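Local coordinates for periplasmic binding protein/LacI transcriptional regulator (Brachyspira murdochii, PDB 4KQC) that probably binds a carbohydrate as the solute-binding component of a bacterial ABC transporter, between the two lobes of a periplasmic-binding-protein fold, at residues T21-D24 and G25-A29; P273-I276 and G277-V281; A280-L283 and A284-S288. All blocks are in the same frame, centred on the assembly; numbering follows the deposited sequence. Where two conformers were deposited one is given.

Contact 1 of 3, residues T21-D24 and G25-A29; sequences TVRD and GAEAA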
# COMPACT_ATOMS: atom_id res chain seq x y z
N THR A 21 12.12 -8.01 -3.02
CA THR A 21 11.55 -8.36 -4.30
C THR A 21 11.60 -7.20 -5.35
O THR A 21 11.86 -7.43 -6.54
CB THR A 21 10.13 -8.86 -4.14
OG1 THR A 21 10.14 -9.97 -3.19
CG2 THR A 21 9.59 -9.29 -5.46
N VAL A 22 11.41 -5.98 -4.89
CA VAL A 22 11.55 -4.84 -5.74
C VAL A 22 12.98 -4.81 -6.26
O VAL A 22 13.18 -4.54 -7.43
CB VAL A 22 11.26 -3.52 -4.99
CG1 VAL A 22 11.54 -2.31 -5.87
CG2 VAL A 22 9.82 -3.46 -4.45
N ARG A 23 13.95 -5.00 -5.37
CA ARG A 23 15.35 -5.02 -5.81
C ARG A 23 15.58 -6.05 -6.87
O ARG A 23 16.29 -5.77 -7.85
CB ARG A 23 16.36 -5.19 -4.68
CG ARG A 23 17.82 -5.12 -5.13
CD ARG A 23 18.77 -5.06 -3.95
NE ARG A 23 18.76 -6.26 -3.15
CZ ARG A 23 19.59 -6.53 -2.15
NH1 ARG A 23 20.47 -5.63 -1.73
NH2 ARG A 23 19.53 -7.72 -1.56
N ASP A 24 15.01 -7.24 -6.69
CA ASP A 24 15.17 -8.29 -7.71
C ASP A 24 14.69 -7.81 -9.09
O ASP A 24 15.37 -8.09 -10.12
CB ASP A 24 14.38 -9.54 -7.37
CG ASP A 24 14.92 -10.29 -6.14
OD1 ASP A 24 16.13 -10.17 -5.83
OD2 ASP A 24 14.09 -11.01 -5.53
N GLY A 25 13.54 -7.13 -9.12
CA GLY A 25 12.96 -6.62 -10.33
C GLY A 25 13.84 -5.56 -10.98
O GLY A 25 14.15 -5.57 -12.18
N ALA A 26 14.33 -4.66 -10.13
CA ALA A 26 15.24 -3.62 -10.56
C ALA A 26 16.54 -4.15 -11.14
O ALA A 26 16.98 -3.69 -12.18
CB ALA A 26 15.56 -2.68 -9.38
N GLU A 27 17.17 -5.10 -10.46
CA GLU A 27 18.42 -5.70 -10.94
C GLU A 27 18.19 -6.43 -12.26
O GLU A 27 19.01 -6.35 -13.15
CB GLU A 27 19.01 -6.60 -9.89
CG GLU A 27 19.49 -5.85 -8.61
CD GLU A 27 20.68 -4.92 -8.75
OE1 GLU A 27 21.28 -4.84 -9.84
OE2 GLU A 27 21.07 -4.26 -7.73
N ALA A 28 17.03 -7.08 -12.40
CA ALA A 28 16.72 -7.73 -13.66
C ALA A 28 16.65 -6.78 -14.83
O ALA A 28 17.25 -7.05 -15.88
CB ALA A 28 15.47 -8.58 -13.59
N ALA A 29 15.90 -5.69 -14.68
CA ALA A 29 15.79 -4.68 -15.71
C ALA A 29 17.14 -4.07 -15.93
O ALA A 29 17.47 -3.73 -17.08
CB ALA A 29 14.79 -3.58 -15.32

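Contact 2 of 3, residues P273-I276 and G277-V281; sequences PYSI and GFQAV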
# COMPACT_ATOMS: atom_id res chain seq x y z
N PRO A 273 5.58 -6.22 -6.39
CA PRO A 273 6.87 -5.55 -6.14
C PRO A 273 7.92 -5.80 -7.21
O PRO A 273 8.64 -4.85 -7.61
CB PRO A 273 7.29 -6.09 -4.78
CG PRO A 273 6.49 -7.34 -4.57
CD PRO A 273 5.18 -7.06 -5.24
N TYR A 274 8.01 -7.01 -7.75
CA TYR A 274 8.97 -7.23 -8.79
C TYR A 274 8.78 -6.32 -10.00
O TYR A 274 9.72 -5.74 -10.54
CB TYR A 274 8.94 -8.68 -9.23
CG TYR A 274 10.00 -9.04 -10.21
CD1 TYR A 274 9.81 -8.81 -11.58
CD2 TYR A 274 11.14 -9.73 -9.80
CE1 TYR A 274 10.79 -9.22 -12.50
CE2 TYR A 274 12.10 -10.16 -10.71
CZ TYR A 274 11.91 -9.89 -12.06
OH TYR A 274 12.84 -10.27 -13.05
N SER A 275 7.54 -6.20 -10.44
CA SER A 275 7.20 -5.32 -11.53
C SER A 275 7.45 -3.87 -11.24
O SER A 275 7.87 -3.13 -12.11
CB SER A 275 5.74 -5.50 -11.93
OG SER A 275 5.49 -4.83 -13.16
N ILE A 276 7.18 -3.46 -10.00
CA ILE A 276 7.49 -2.09 -9.58
C ILE A 276 8.96 -1.83 -9.80
O ILE A 276 9.34 -0.84 -10.39
CB ILE A 276 7.06 -1.85 -8.15
CG1 ILE A 276 5.52 -1.84 -8.07
CG2 ILE A 276 7.63 -0.59 -7.61
CD1 ILE A 276 4.96 -1.94 -6.67
N GLY A 277 9.80 -2.71 -9.35
CA GLY A 277 11.23 -2.48 -9.54
C GLY A 277 11.68 -2.60 -10.98
O GLY A 277 12.47 -1.80 -11.46
N PHE A 278 11.16 -3.57 -11.70
CA PHE A 278 11.56 -3.77 -13.08
C PHE A 278 11.17 -2.54 -13.92
O PHE A 278 11.97 -2.01 -14.73
CB PHE A 278 10.94 -5.04 -13.62
CG PHE A 278 11.48 -5.45 -14.93
CD1 PHE A 278 11.03 -4.87 -16.10
CD2 PHE A 278 12.42 -6.45 -14.99
CE1 PHE A 278 11.53 -5.25 -17.32
CE2 PHE A 278 12.95 -6.82 -16.22
CZ PHE A 278 12.50 -6.20 -17.38
N GLN A 279 9.94 -2.09 -13.71
CA GLN A 279 9.39 -0.96 -14.49
C GLN A 279 10.05 0.36 -14.11
O GLN A 279 10.28 1.20 -14.99
CB GLN A 279 7.89 -0.87 -14.40
CG GLN A 279 7.22 -2.07 -15.10
CD GLN A 279 7.53 -2.18 -16.59
OE1 GLN A 279 7.69 -1.17 -17.26
NE2 GLN A 279 7.64 -3.40 -17.10
N ALA A 280 10.41 0.54 -12.85
CA ALA A 280 11.17 1.72 -12.41
C ALA A 280 12.45 1.87 -13.19
O ALA A 280 12.73 2.93 -13.71
CB ALA A 280 11.48 1.64 -10.93
N VAL A 281 13.27 0.79 -13.25
CA VAL A 281 14.53 0.86 -13.93
C VAL A 281 14.29 1.00 -15.42
O VAL A 281 15.08 1.70 -16.06
CB VAL A 281 15.42 -0.32 -13.57
CG1 VAL A 281 16.61 -0.43 -14.53
CG2 VAL A 281 15.85 -0.18 -12.14
O HOH W 1 7.33 -5.70 -15.21

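Contact 3 of 3, residues A280-L283 and A284-S288; sequences AVTL and AYKAS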
# COMPACT_ATOMS: atom_id res chain seq x y z
N ALA A 280 10.41 0.54 -12.85
CA ALA A 280 11.17 1.72 -12.41
C ALA A 280 12.45 1.87 -13.19
O ALA A 280 12.73 2.93 -13.71
CB ALA A 280 11.48 1.64 -10.93
N VAL A 281 13.27 0.79 -13.25
CA VAL A 281 14.53 0.86 -13.93
C VAL A 281 14.29 1.00 -15.42
O VAL A 281 15.08 1.70 -16.06
CB VAL A 281 15.42 -0.32 -13.57
CG1 VAL A 281 16.61 -0.43 -14.53
CG2 VAL A 281 15.85 -0.18 -12.14
N THR A 282 13.32 0.28 -15.99
CA THR A 282 12.99 0.47 -17.39
C THR A 282 12.69 1.92 -17.75
O THR A 282 13.20 2.41 -18.74
CB THR A 282 11.82 -0.45 -17.79
OG1 THR A 282 12.22 -1.81 -17.57
CG2 THR A 282 11.47 -0.31 -19.29
N LEU A 283 11.82 2.57 -17.01
CA LEU A 283 11.47 3.96 -17.23
C LEU A 283 12.74 4.81 -17.13
O LEU A 283 12.96 5.72 -17.92
CB LEU A 283 10.44 4.44 -16.20
CG LEU A 283 9.01 3.95 -16.36
CD1 LEU A 283 8.13 4.36 -15.17
CD2 LEU A 283 8.51 4.52 -17.65
N ALA A 284 13.55 4.54 -16.12
CA ALA A 284 14.73 5.36 -15.91
C ALA A 284 15.73 5.25 -17.04
O ALA A 284 16.28 6.27 -17.50
CB ALA A 284 15.34 5.04 -14.60
N TYR A 285 15.92 4.03 -17.50
CA TYR A 285 16.77 3.75 -18.62
C TYR A 285 16.27 4.45 -19.84
O TYR A 285 17.08 5.12 -20.56
CB TYR A 285 16.91 2.24 -18.79
CG TYR A 285 17.75 1.92 -20.01
CD1 TYR A 285 19.10 2.02 -19.93
CD2 TYR A 285 17.17 1.54 -21.19
CE1 TYR A 285 19.92 1.76 -21.00
CE2 TYR A 285 17.97 1.27 -22.31
CZ TYR A 285 19.35 1.40 -22.18
OH TYR A 285 20.24 1.15 -23.22
N LYS A 286 14.99 4.31 -20.15
CA LYS A 286 14.42 4.97 -21.37
C LYS A 286 14.57 6.47 -21.28
O LYS A 286 14.97 7.15 -22.27
CB LYS A 286 12.95 4.60 -21.56
CG LYS A 286 12.75 3.12 -21.91
CD LYS A 286 11.27 2.81 -22.06
CE LYS A 286 11.11 1.46 -22.74
NZ LYS A 286 9.74 0.91 -22.67
N ALA A 287 14.29 7.03 -20.10
CA ALA A 287 14.41 8.49 -19.90
C ALA A 287 15.88 8.91 -20.04
O ALA A 287 16.14 10.01 -20.57
CB ALA A 287 13.86 8.91 -18.55
N SER A 288 16.83 8.04 -19.65
CA SER A 288 18.24 8.34 -19.79
C SER A 288 18.69 8.43 -21.25
O SER A 288 19.69 9.04 -21.56
CB SER A 288 19.11 7.35 -19.03
OG SER A 288 19.34 6.13 -19.67

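Contact 1 of 3, residues T21-D24 and G25-A29
The helix of a beta-alpha-beta unit, strand 6-10, helix 18-33 and strand 36-40, brings Arg-23 and Glu-27 together one turn apart, and their stems carry the side-chain part of this contact. CG of Arg-23 lies 3.9 Å from CG of Glu-27, the two chains running side by side in the same direction. Arg-23 starts with CG anti to its backbone nitrogen (chi1 -176°) and bends only at its third torsion, whereas Glu-27 folds at its second. The charged ends stay apart, with the guanidinium and carboxylate planes turned 60° from each other: NE of Arg-23 is 5.5 Å from OE2 of Glu-27, so opposite charges are near without a salt bridge, though some electrostatic attraction is likely.

Closer in, CG of Glu-27 sits 3.3 Å from the carbonyl O of Arg-23. Arg-23 O also accepts the N-H of Glu-27, N to O 2.8 Å, in an almost straight bond of 170°. Around it the regular i to i+4 ladder continues, Gly-25 N to Thr-21 O, Ala-26 N to Val-22 O at 2.9 Å, and Ala-28 N to Asp-24 O.

The inner side of this helix faces two neighbours. Val-22 and Arg-23 touch Phe-39 of strand 36-40, and Ala-26 and Glu-27 touch Ile-37 of the same strand, while Val-22, Ala-26, Ala-28 and Ala-29 meet helix 273-288.

Contact 2 of 3, residues P273-I276 and G277-V281
Ser-275 and Gln-279, one turn apart in the first half of helix 273-288, are tied by a water as well as by the backbone. OG of Ser-275 is hydrogen-bonded to the water at 2.9 Å, and the water accepts a hydrogen bond from NE2 of Gln-279 at 3.0 Å. With chi1 of -168° the serine hydroxyl stands anti to its own nitrogen, while the glutamine chain bends at its second torsion and thus carries its amide nitrogen to the same water. Ser-275 was deposited in two conformers, so this bridge belongs to the one described.

The backbone acceptors follow the alpha-helical pattern. Gln-279 N donates to Ser-275 O at 2.8 Å, and CG of Gln-279 packs 3.2 Å from that oxygen. Pro-273 O takes the N-H of Gly-277 at 3.0 Å, Tyr-274 O that of Phe-278, and Ile-276 O that of Ala-280. Near the start of the helix, Ser-275 N makes a weak bond to OD1 of Asp-272.

The apolar part is a pair of rings standing side by side and pointing the same way, with CE1 of Tyr-274 4.1 Å from CD2 of Phe-278.

Although helix 273-288 follows strand 267-270 of the mixed sheet, it packs on the parallel sheet that contains strands 6-10 and 89-92. Both aromatic residues, together with Pro-273, rest against helix 18-33. Another flank of the helix turns to strand 89-92, where Ile-276 and Ala-280 meet Phe-92, and Ile-276 also touches the loop residues Thr-111, Gln-271 and Thr-298.

Contact 3 of 3, residues A280-L283 and A284-S288
Thr-282 and Lys-286, on successive turns of the C-terminal half of helix 273-288, lie side by side and point the same way. The threonine offers its methyl group: CG2, opposite the backbone nitrogen across the CA-CB bond, is 3.9 Å from CE of Lys-286, and the lysine NZ is 4.0 Å from that methyl. Lys-286 places CG beside its backbone nitrogen (chi1 -68°) and is then extended through the remaining torsions, which lays its aliphatic length along the previous turn. On the way CG passes 3.3 Å from the carbonyl O of Thr-282, an oxygen that also accepts the N-H of Lys-286 at 3.0 Å. Beyond this stretch the lysine side chain also touches the loop residues Glu-291 and Val-293. An alanine here, lacking the chain and its amino group, is likely to leave CG2 of Thr-282 without the aliphatic cover it now has.

The other branch of Thr-282 is turned back along the helix (chi1 -60°), where OG1 hydrogen-bonds to Phe-278 O. Tyr-285 has its CB 3.3 Å from Val-281 O, but the ring swings away from the preceding turn. Tyr-285 O accepts a hydrogen bond from OG of Ser-288 at 2.6 Å.

The apolar face of this stretch lies over the sheet: Val-281, Ala-284 and Tyr-285 touch Val-9 or Ile-7 of strand 6-10, while Leu-283 and Ala-284 reach Ile-90 of strand 89-92. Helix 18-33 packs alongside, through Ala-26, Ala-29 and Asn-33.

Overall arrangement
Contacts 2 and 3 overlap on one helix, sharing Ala-280 and Val-281, with centres about 10 Å apart; contact 1 belongs to the helix packed beside it. The interface is closest between contacts 1 and 2, whose centres are about 6 Å apart: CB of Ala-28 meets OH of Tyr-274 at 3.2 Å, and Gly-25 O lies 3.4 Å from CD2 of Phe-278. Contact 3, about 13 Å from contact 1 between centres, continues the seam: CG1 of the shared Val-281 is 3.7 Å and OG1 of Thr-282 3.8 Å from CB of Ala-29. Gly-25, Ala-28 and Ala-29 probably allow this close approach of two helices of one lobe that are far apart in sequence.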